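Local coordinates for protein metal-dependent phosphohydrolase, HDOD domain-containing (Geobacter sulfurreducens, PDB 3HC1) that is of unknown function but binds a pair of iron ions and, as an HD-domain relative, may act as a metal-dependent phosphohydrolase, at residues 191-203 and 209-221. Residues are numbered along the deposited sequence; the frame is centred on the assembly and turned at random.
With FE (Fe (III) ion), chain B.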
ATOM      1  N   THR A 191     -17.502 -11.957   0.114  1.00 19.74           N
ATOM      2  CA  THR A 191     -16.130 -11.786   0.592  1.00 19.81           C
ATOM      3  C   THR A 191     -15.648 -10.481  -0.019  1.00 19.15           C
ATOM      4  O   THR A 191     -16.311  -9.940  -0.897  1.00 21.00           O
ATOM      5  CB  THR A 191     -15.215 -12.977   0.206  1.00 16.77           C
ATOM      6  OG1 THR A 191     -13.988 -12.884   0.944  1.00 15.38           O
ATOM      7  CG2 THR A 191     -14.886 -13.011  -1.300  1.00 13.60           C
ATOM      8  N   SER A 192     -14.497  -9.963   0.420  1.00 22.03           N
ATOM      9  CA  SER A 192     -13.969  -8.726  -0.150  1.00 20.54           C
ATOM     10  C   SER A 192     -12.498  -8.831  -0.593  1.00 20.62           C
ATOM     11  O   SER A 192     -11.830  -9.863  -0.405  1.00 20.16           O
ATOM     12  CB  SER A 192     -14.138  -7.600   0.875  1.00 21.51           C
ATOM     13  OG  SER A 192     -12.988  -7.519   1.719  1.00 20.06           O
ATOM     14  N   HIS A 193     -11.988  -7.734  -1.141  1.00 16.06           N
ATOM     15  CA  HIS A 193     -10.574  -7.639  -1.509  1.00 17.04           C
ATOM     16  C   HIS A 193      -9.625  -7.800  -0.312  1.00 17.47           C
ATOM     17  O   HIS A 193      -8.431  -8.113  -0.529  1.00 14.86           O
ATOM     18  CB  HIS A 193     -10.247  -6.334  -2.237  1.00 17.19           C
ATOM     19  CG  HIS A 193     -10.372  -5.119  -1.378  1.00 15.09           C
ATOM     20  ND1 HIS A 193     -11.597  -4.609  -0.983  1.00 17.21           N
ATOM     21  CD2 HIS A 193      -9.433  -4.353  -0.785  1.00 13.52           C
ATOM     22  CE1 HIS A 193     -11.393  -3.550  -0.223  1.00 20.13           C
ATOM     23  NE2 HIS A 193     -10.091  -3.359  -0.109  1.00 13.76           N
ATOM     24  N   CYS A 194     -10.108  -7.552   0.908  1.00 13.08           N
ATOM     25  CA  CYS A 194      -9.353  -7.858   2.137  1.00 15.50           C
ATOM     26  C   CYS A 194      -9.025  -9.331   2.210  1.00 16.39           C
ATOM     27  O   CYS A 194      -7.880  -9.720   2.336  1.00 16.38           O
ATOM     28  CB  CYS A 194     -10.101  -7.449   3.375  1.00 18.01           C
ATOM     29  SG  CYS A 194     -10.420  -5.672   3.494  1.00 20.34           S
ATOM     30  N   GLU A 195     -10.024 -10.176   2.067  1.00 15.55           N
ATOM     31  CA  GLU A 195      -9.808 -11.616   2.120  1.00 15.90           C
ATOM     32  C   GLU A 195      -9.127 -12.208   0.905  1.00 17.85           C
ATOM     33  O   GLU A 195      -8.242 -13.079   1.025  1.00 12.97           O
ATOM     34  CB  GLU A 195     -11.166 -12.285   2.343  1.00 15.73           C
ATOM     35  CG  GLU A 195     -11.744 -11.906   3.680  1.00 20.24           C
ATOM     36  CD  GLU A 195     -12.638 -10.672   3.639  1.00 22.79           C
ATOM     37  OE1 GLU A 195     -12.730  -9.964   2.623  1.00 19.03           O
ATOM     38  OE2 GLU A 195     -13.248 -10.431   4.657  1.00 26.17           O
ATOM     39  N   VAL A 196      -9.529 -11.733  -0.282  1.00 13.74           N
ATOM     40  CA  VAL A 196      -8.852 -12.113  -1.488  1.00 12.52           C
ATOM     41  C   VAL A 196      -7.406 -11.686  -1.435  1.00 14.35           C
ATOM     42  O   VAL A 196      -6.551 -12.463  -1.827  1.00 17.00           O
ATOM     43  CB  VAL A 196      -9.544 -11.516  -2.769  1.00 11.93           C
ATOM     44  CG1 VAL A 196      -8.783 -11.812  -4.098  1.00 14.85           C
ATOM     45  CG2 VAL A 196     -10.945 -12.128  -2.871  1.00 10.55           C
ATOM     46  N   GLY A 197      -7.132 -10.456  -0.987  1.00 12.91           N
ATOM     47  CA  GLY A 197      -5.731  -9.963  -0.943  1.00 14.25           C
ATOM     48  C   GLY A 197      -4.917 -10.791   0.036  1.00 13.54           C
ATOM     49  O   GLY A 197      -3.715 -11.068  -0.178  1.00 17.32           O
ATOM     50  N   PHE A 198      -5.562 -11.159   1.124  1.00 13.49           N
ATOM     51  CA  PHE A 198      -4.889 -12.031   2.157  1.00 16.98           C
ATOM     52  C   PHE A 198      -4.510 -13.386   1.544  1.00 17.57           C
ATOM     53  O   PHE A 198      -3.351 -13.824   1.634  1.00 16.49           O
ATOM     54  CB  PHE A 198      -5.826 -12.196   3.352  1.00 16.67           C
ATOM     55  CG  PHE A 198      -5.295 -13.068   4.433  1.00 14.30           C
ATOM     56  CD1 PHE A 198      -4.519 -12.512   5.472  1.00 11.69           C
ATOM     57  CD2 PHE A 198      -5.571 -14.435   4.426  1.00 17.97           C
ATOM     58  CE1 PHE A 198      -4.087 -13.326   6.512  1.00 11.54           C
ATOM     59  CE2 PHE A 198      -5.086 -15.278   5.440  1.00 19.23           C
ATOM     60  CZ  PHE A 198      -4.333 -14.706   6.467  1.00 11.55           C
ATOM     61  N   ALA A 199      -5.483 -14.013   0.880  1.00 15.85           N
ATOM     62  CA  ALA A 199      -5.287 -15.320   0.235  1.00 16.44           C
ATOM     63  C   ALA A 199      -4.164 -15.223  -0.784  1.00 17.06           C
ATOM     64  O   ALA A 199      -3.386 -16.130  -0.925  1.00 15.70           O
ATOM     65  CB  ALA A 199      -6.557 -15.770  -0.492  1.00 14.32           C
ATOM     66  N   LEU A 200      -4.104 -14.104  -1.505  1.00 17.22           N
ATOM     67  CA  LEU A 200      -3.072 -13.858  -2.512  1.00 14.22           C
ATOM     68  C   LEU A 200      -1.684 -13.662  -1.953  1.00 15.01           C
ATOM     69  O   LEU A 200      -0.717 -14.322  -2.360  1.00 16.31           O
ATOM     70  CB  LEU A 200      -3.471 -12.686  -3.459  1.00 16.82           C
ATOM     71  CG  LEU A 200      -2.569 -12.449  -4.688  1.00 23.91           C
ATOM     72  CD1 LEU A 200      -2.435 -13.646  -5.625  1.00 23.41           C
ATOM     73  CD2 LEU A 200      -3.051 -11.231  -5.445  1.00 20.46           C
ATOM     74  N   ALA A 201      -1.586 -12.813  -0.964  1.00 16.29           N
ATOM     75  CA  ALA A 201      -0.343 -12.590  -0.279  1.00 13.63           C
ATOM     76  C   ALA A 201       0.156 -13.868   0.432  1.00 15.05           C
ATOM     77  O   ALA A 201       1.381 -14.146   0.439  1.00 15.92           O
ATOM     78  CB  ALA A 201      -0.520 -11.425   0.730  1.00 12.45           C
ATOM     79  N   LYS A 202      -0.763 -14.660   0.976  1.00 14.92           N
ATOM     80  CA  LYS A 202      -0.401 -15.962   1.565  1.00 17.78           C
ATOM     81  C   LYS A 202       0.121 -16.906   0.513  1.00 20.56           C
ATOM     82  O   LYS A 202       1.151 -17.526   0.722  1.00 17.36           O
ATOM     83  CB  LYS A 202      -1.544 -16.630   2.325  1.00 21.16           C
ATOM     84  CG  LYS A 202      -1.993 -15.903   3.619  1.00 23.39           C
ATOM     85  CD  LYS A 202      -0.960 -15.996   4.754  1.00 34.12           C
ATOM     86  CE  LYS A 202      -1.131 -17.253   5.532  1.00 38.27           C
ATOM     87  NZ  LYS A 202       0.096 -17.570   6.260  1.00 29.65           N
ATOM     88  N   ARG A 203      -0.539 -16.984  -0.642  1.00 20.99           N
ATOM     89  CA  ARG A 203      -0.003 -17.758  -1.770  1.00 22.36           C
ATOM     90  C   ARG A 203       1.415 -17.307  -2.139  1.00 20.55           C
ATOM     91  O   ARG A 203       2.276 -18.149  -2.403  1.00 14.70           O
ATOM     92  CB  ARG A 203      -0.932 -17.714  -2.996  1.00 24.78           C
ATOM     93  CG  ARG A 203      -0.213 -18.023  -4.295  1.00 32.96           C
ATOM     94  CD  ARG A 203      -1.123 -18.111  -5.481  1.00 38.69           C
ATOM     95  NE  ARG A 203      -1.831 -19.344  -5.384  1.00 42.93           N
ATOM     96  CZ  ARG A 203      -1.675 -20.405  -6.172  1.00 30.84           C
ATOM     97  NH1 ARG A 203      -0.880 -20.421  -7.236  1.00 33.05           N
ATOM     98  NH2 ARG A 203      -2.381 -21.450  -5.872  1.00 27.60           N
ATOM     99  N   PHE A 209       2.720 -10.078   8.758  1.00 10.90           N
ATOM    100  CA  PHE A 209       2.466  -8.670   9.109  1.00 15.31           C
ATOM    101  C   PHE A 209       1.852  -7.951   7.905  1.00 16.41           C
ATOM    102  O   PHE A 209       1.014  -7.080   8.073  1.00 18.57           O
ATOM    103  CB  PHE A 209       3.676  -7.923   9.695  1.00 14.57           C
ATOM    104  CG  PHE A 209       4.609  -7.333   8.696  1.00 21.60           C
ATOM    105  CD1 PHE A 209       4.356  -6.071   8.165  1.00 20.39           C
ATOM    106  CD2 PHE A 209       5.776  -8.005   8.318  1.00 23.38           C
ATOM    107  CE1 PHE A 209       5.250  -5.475   7.280  1.00 24.31           C
ATOM    108  CE2 PHE A 209       6.678  -7.424   7.366  1.00 20.32           C
ATOM    109  CZ  PHE A 209       6.405  -6.164   6.857  1.00 24.20           C
ATOM    110  N   ILE A 210       2.241  -8.364   6.708  1.00 18.74           N
ATOM    111  CA  ILE A 210       1.701  -7.795   5.454  1.00 15.53           C
ATOM    112  C   ILE A 210       0.340  -8.413   5.196  1.00 16.93           C
ATOM    113  O   ILE A 210      -0.626  -7.692   4.916  1.00 17.13           O
ATOM    114  CB  ILE A 210       2.654  -8.053   4.228  1.00 11.91           C
ATOM    115  CG1 ILE A 210       3.972  -7.300   4.433  1.00 19.80           C
ATOM    116  CG2 ILE A 210       2.005  -7.619   2.899  1.00 11.25           C
ATOM    117  CD1 ILE A 210       5.176  -7.829   3.625  1.00 14.41           C
ATOM    118  N   CYS A 211       0.249  -9.738   5.264  1.00 15.63           N
ATOM    119  CA  CYS A 211      -1.035 -10.434   5.077  1.00 14.82           C
ATOM    120  C   CYS A 211      -2.110  -9.860   5.951  1.00 19.39           C
ATOM    121  O   CYS A 211      -3.219  -9.566   5.489  1.00 17.74           O
ATOM    122  CB  CYS A 211      -0.869 -11.927   5.352  1.00 16.35           C
ATOM    123  SG  CYS A 211       0.175 -12.768   4.131  1.00 16.10           S
ATOM    124  N   ASP A 212      -1.800  -9.669   7.228  1.00 15.68           N
ATOM    125  CA  ASP A 212      -2.827  -9.134   8.133  1.00 16.06           C
ATOM    126  C   ASP A 212      -3.191  -7.656   7.805  1.00 14.97           C
ATOM    127  O   ASP A 212      -4.287  -7.230   8.037  1.00 11.98           O
ATOM    128  CB  ASP A 212      -2.311  -9.212   9.553  1.00 18.04           C
ATOM    129  CG  ASP A 212      -2.154 -10.645  10.065  1.00 18.85           C
ATOM    130  OD1 ASP A 212      -2.471 -11.646   9.348  1.00 14.88           O
ATOM    131  OD2 ASP A 212      -1.640 -10.768  11.210  1.00 21.00           O
ATOM    132  N   THR A 213      -2.251  -6.879   7.289  1.00 11.70           N
ATOM    133  CA  THR A 213      -2.524  -5.510   6.961  1.00 12.63           C
ATOM    134  C   THR A 213      -3.571  -5.497   5.835  1.00 15.11           C
ATOM    135  O   THR A 213      -4.571  -4.796   5.966  1.00 15.86           O
ATOM    136  CB  THR A 213      -1.287  -4.754   6.493  1.00 16.04           C
ATOM    137  OG1 THR A 213      -0.342  -4.628   7.570  1.00 14.23           O
ATOM    138  CG2 THR A 213      -1.690  -3.360   5.962  1.00 12.73           C
ATOM    139  N   ILE A 214      -3.385  -6.377   4.838  1.00 15.88           N
ATOM    140  CA  ILE A 214      -4.325  -6.562   3.689  1.00 14.16           C
ATOM    141  C   ILE A 214      -5.715  -7.015   4.195  1.00 16.63           C
ATOM    142  O   ILE A 214      -6.713  -6.460   3.799  1.00 16.58           O
ATOM    143  CB  ILE A 214      -3.725  -7.530   2.660  1.00 16.11           C
ATOM    144  CG1 ILE A 214      -2.412  -7.005   2.075  1.00 13.69           C
ATOM    145  CG2 ILE A 214      -4.699  -7.810   1.482  1.00 15.11           C
ATOM    146  CD1 ILE A 214      -1.621  -8.138   1.318  1.00 13.22           C
ATOM    147  N   LEU A 215      -5.748  -7.909   5.186  1.00 16.46           N
ATOM    148  CA  LEU A 215      -7.001  -8.433   5.732  1.00 15.91           C
ATOM    149  C   LEU A 215      -7.801  -7.437   6.563  1.00 16.43           C
ATOM    150  O   LEU A 215      -9.052  -7.429   6.519  1.00 17.83           O
ATOM    151  CB  LEU A 215      -6.708  -9.683   6.597  1.00 16.27           C
ATOM    152  CG  LEU A 215      -7.899 -10.431   7.230  1.00 15.90           C
ATOM    153  CD1 LEU A 215      -8.919 -10.871   6.163  1.00 18.87           C
ATOM    154  CD2 LEU A 215      -7.427 -11.643   8.067  1.00 13.60           C
ATOM    155  N   TYR A 216      -7.106  -6.600   7.326  1.00 16.03           N
ATOM    156  CA  TYR A 216      -7.738  -5.802   8.386  1.00 16.34           C
ATOM    157  C   TYR A 216      -7.772  -4.305   8.139  1.00 14.39           C
ATOM    158  O   TYR A 216      -8.259  -3.551   8.995  1.00 17.37           O
ATOM    159  CB  TYR A 216      -7.047  -6.056   9.722  1.00 14.91           C
ATOM    160  CG  TYR A 216      -7.077  -7.479  10.247  1.00 16.12           C
ATOM    161  CD1 TYR A 216      -8.278  -8.121  10.555  1.00 24.51           C
ATOM    162  CD2 TYR A 216      -5.890  -8.147  10.531  1.00 18.20           C
ATOM    163  CE1 TYR A 216      -8.278  -9.452  11.089  1.00 18.25           C
ATOM    164  CE2 TYR A 216      -5.873  -9.443  11.066  1.00 20.97           C
ATOM    165  CZ  TYR A 216      -7.050 -10.088  11.321  1.00 24.12           C
ATOM    166  OH  TYR A 216      -6.960 -11.336  11.852  1.00 23.89           O
ATOM    167  N   HIS A 217      -7.276  -3.871   6.980  1.00 18.43           N
ATOM    168  CA  HIS A 217      -7.080  -2.447   6.734  1.00 17.03           C
ATOM    169  C   HIS A 217      -8.326  -1.605   6.696  1.00 14.70           C
ATOM    170  O   HIS A 217      -8.211  -0.386   6.831  1.00 16.31           O
ATOM    171  CB  HIS A 217      -6.204  -2.180   5.524  1.00 17.67           C
ATOM    172  CG  HIS A 217      -6.869  -2.442   4.205  1.00 13.51           C
ATOM    173  ND1 HIS A 217      -6.715  -3.626   3.505  1.00 14.10           N
ATOM    174  CD2 HIS A 217      -7.591  -1.622   3.408  1.00 11.82           C
ATOM    175  CE1 HIS A 217      -7.374  -3.542   2.363  1.00 20.15           C
ATOM    176  NE2 HIS A 217      -7.991  -2.376   2.327  1.00 13.49           N
ATOM    177  N   HIS A 218      -9.501  -2.230   6.518  1.00 17.08           N
ATOM    178  CA  HIS A 218     -10.789  -1.499   6.603  1.00 19.78           C
ATOM    179  C   HIS A 218     -11.423  -1.532   7.986  1.00 22.43           C
ATOM    180  O   HIS A 218     -12.445  -0.911   8.179  1.00 24.69           O
ATOM    181  CB  HIS A 218     -11.794  -1.967   5.510  1.00 17.39           C
ATOM    182  CG  HIS A 218     -11.406  -1.540   4.133  1.00 15.61           C
ATOM    183  ND1 HIS A 218     -11.594  -0.248   3.687  1.00 12.33           N
ATOM    184  CD2 HIS A 218     -10.828  -2.212   3.095  1.00 15.75           C
ATOM    185  CE1 HIS A 218     -11.100  -0.130   2.463  1.00 14.82           C
ATOM    186  NE2 HIS A 218     -10.659  -1.310   2.057  1.00  8.10           N
ATOM    187  N   ASP A 219     -10.824  -2.226   8.964  1.00 20.39           N
ATOM    188  CA  ASP A 219     -11.259  -2.099  10.353  1.00 19.08           C
ATOM    189  C   ASP A 219     -10.166  -2.492  11.324  1.00 17.10           C
ATOM    190  O   ASP A 219     -10.038  -3.655  11.687  1.00 18.74           O
ATOM    191  CB  ASP A 219     -12.494  -2.908  10.633  1.00 23.20           C
ATOM    192  CG  ASP A 219     -13.090  -2.618  12.029  1.00 21.99           C
ATOM    193  OD1 ASP A 219     -12.676  -1.649  12.752  1.00 27.47           O
ATOM    194  OD2 ASP A 219     -13.974  -3.391  12.377  1.00 29.65           O
ATOM    195  N   ILE A 220      -9.376  -1.502  11.707  1.00 19.75           N
ATOM    196  CA  ILE A 220      -8.239  -1.706  12.626  1.00 21.24           C
ATOM    197  C   ILE A 220      -8.686  -2.387  13.925  1.00 20.30           C
ATOM    198  O   ILE A 220      -7.924  -3.129  14.521  1.00 18.47           O
ATOM    199  CB  ILE A 220      -7.490  -0.385  12.868  1.00 20.71           C
ATOM    200  CG1 ILE A 220      -6.187  -0.608  13.661  1.00 25.32           C
ATOM    201  CG2 ILE A 220      -8.387   0.649  13.557  1.00 18.09           C
ATOM    202  CD1 ILE A 220      -5.244  -1.669  13.044  1.00 16.94           C
ATOM    203  N   GLU A 221      -9.941  -2.173  14.331  1.00 22.38           N
ATOM    204  CA  GLU A 221     -10.439  -2.687  15.589  1.00 23.60           C
ATOM    205  C   GLU A 221     -10.604  -4.191  15.582  1.00 23.70           C
ATOM    206  O   GLU A 221     -10.671  -4.797  16.664  1.00 24.66           O
ATOM    207  CB  GLU A 221     -11.712  -1.939  16.051  1.00 23.40           C
ATOM    208  CG  GLU A 221     -11.445  -0.396  16.147  1.00 34.02           C
ATOM    209  CD  GLU A 221     -12.536   0.396  16.832  1.00 38.05           C
ATOM    210  OE1 GLU A 221     -13.611   0.569  16.237  1.00 51.39           O
ATOM    211  OE2 GLU A 221     -12.296   0.866  17.958  1.00 43.44           O
TER
HETATM  212 FE    FE B 305      -9.010  -1.466   0.617  1.00 14.71          FE
HETATM  213  O   HOH W   1     -11.696  -8.975   7.210  1.00 38.33           O
HETATM  214  O   HOH W   2      -8.255   0.151   1.243  1.00 15.87           O
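H193, H217 and H218 meet through their NE2 atoms on one iron(III) ion, at 2.2–2.3 Å, supplying half its shell in the two-iron centre of this HD-type fold; D153, E249 and a water complete it. The H193 ring meets the others rim to rim, while H217 CD2 sits over the rim of one H218 face. For H193 and H217, chi1 near +70° turns both rings inward to the metal; E185 accepts from H193 ND1. Next to these ligands C194 SG lies at the H218 ring edge, 3.5 Å from CD2.

Helices 193-203 and 209-216 run nearly antiparallel, axes 7.4 Å apart. I214 is a knob among C194, G197, F198 and A201. With CG anti to the backbone N (chi1 178°), F198 directs its ring edge at C211 O and D212 OD1, whose OD2 bonds Y225 OH; L215 CD2 covers a face. S192 OG caps C194 N; E195 OE1 accepts from S192 N in a capping box, and from S192 OG besides. E195 OE2 salt-bridges R12 and weakly holds a water bound to L215 O; an alanine here would probably leave R12 unpartnered and the water link broken. Helix 9-21 packs against F198, helix 154-162 against I214, helix 229-243 against H218.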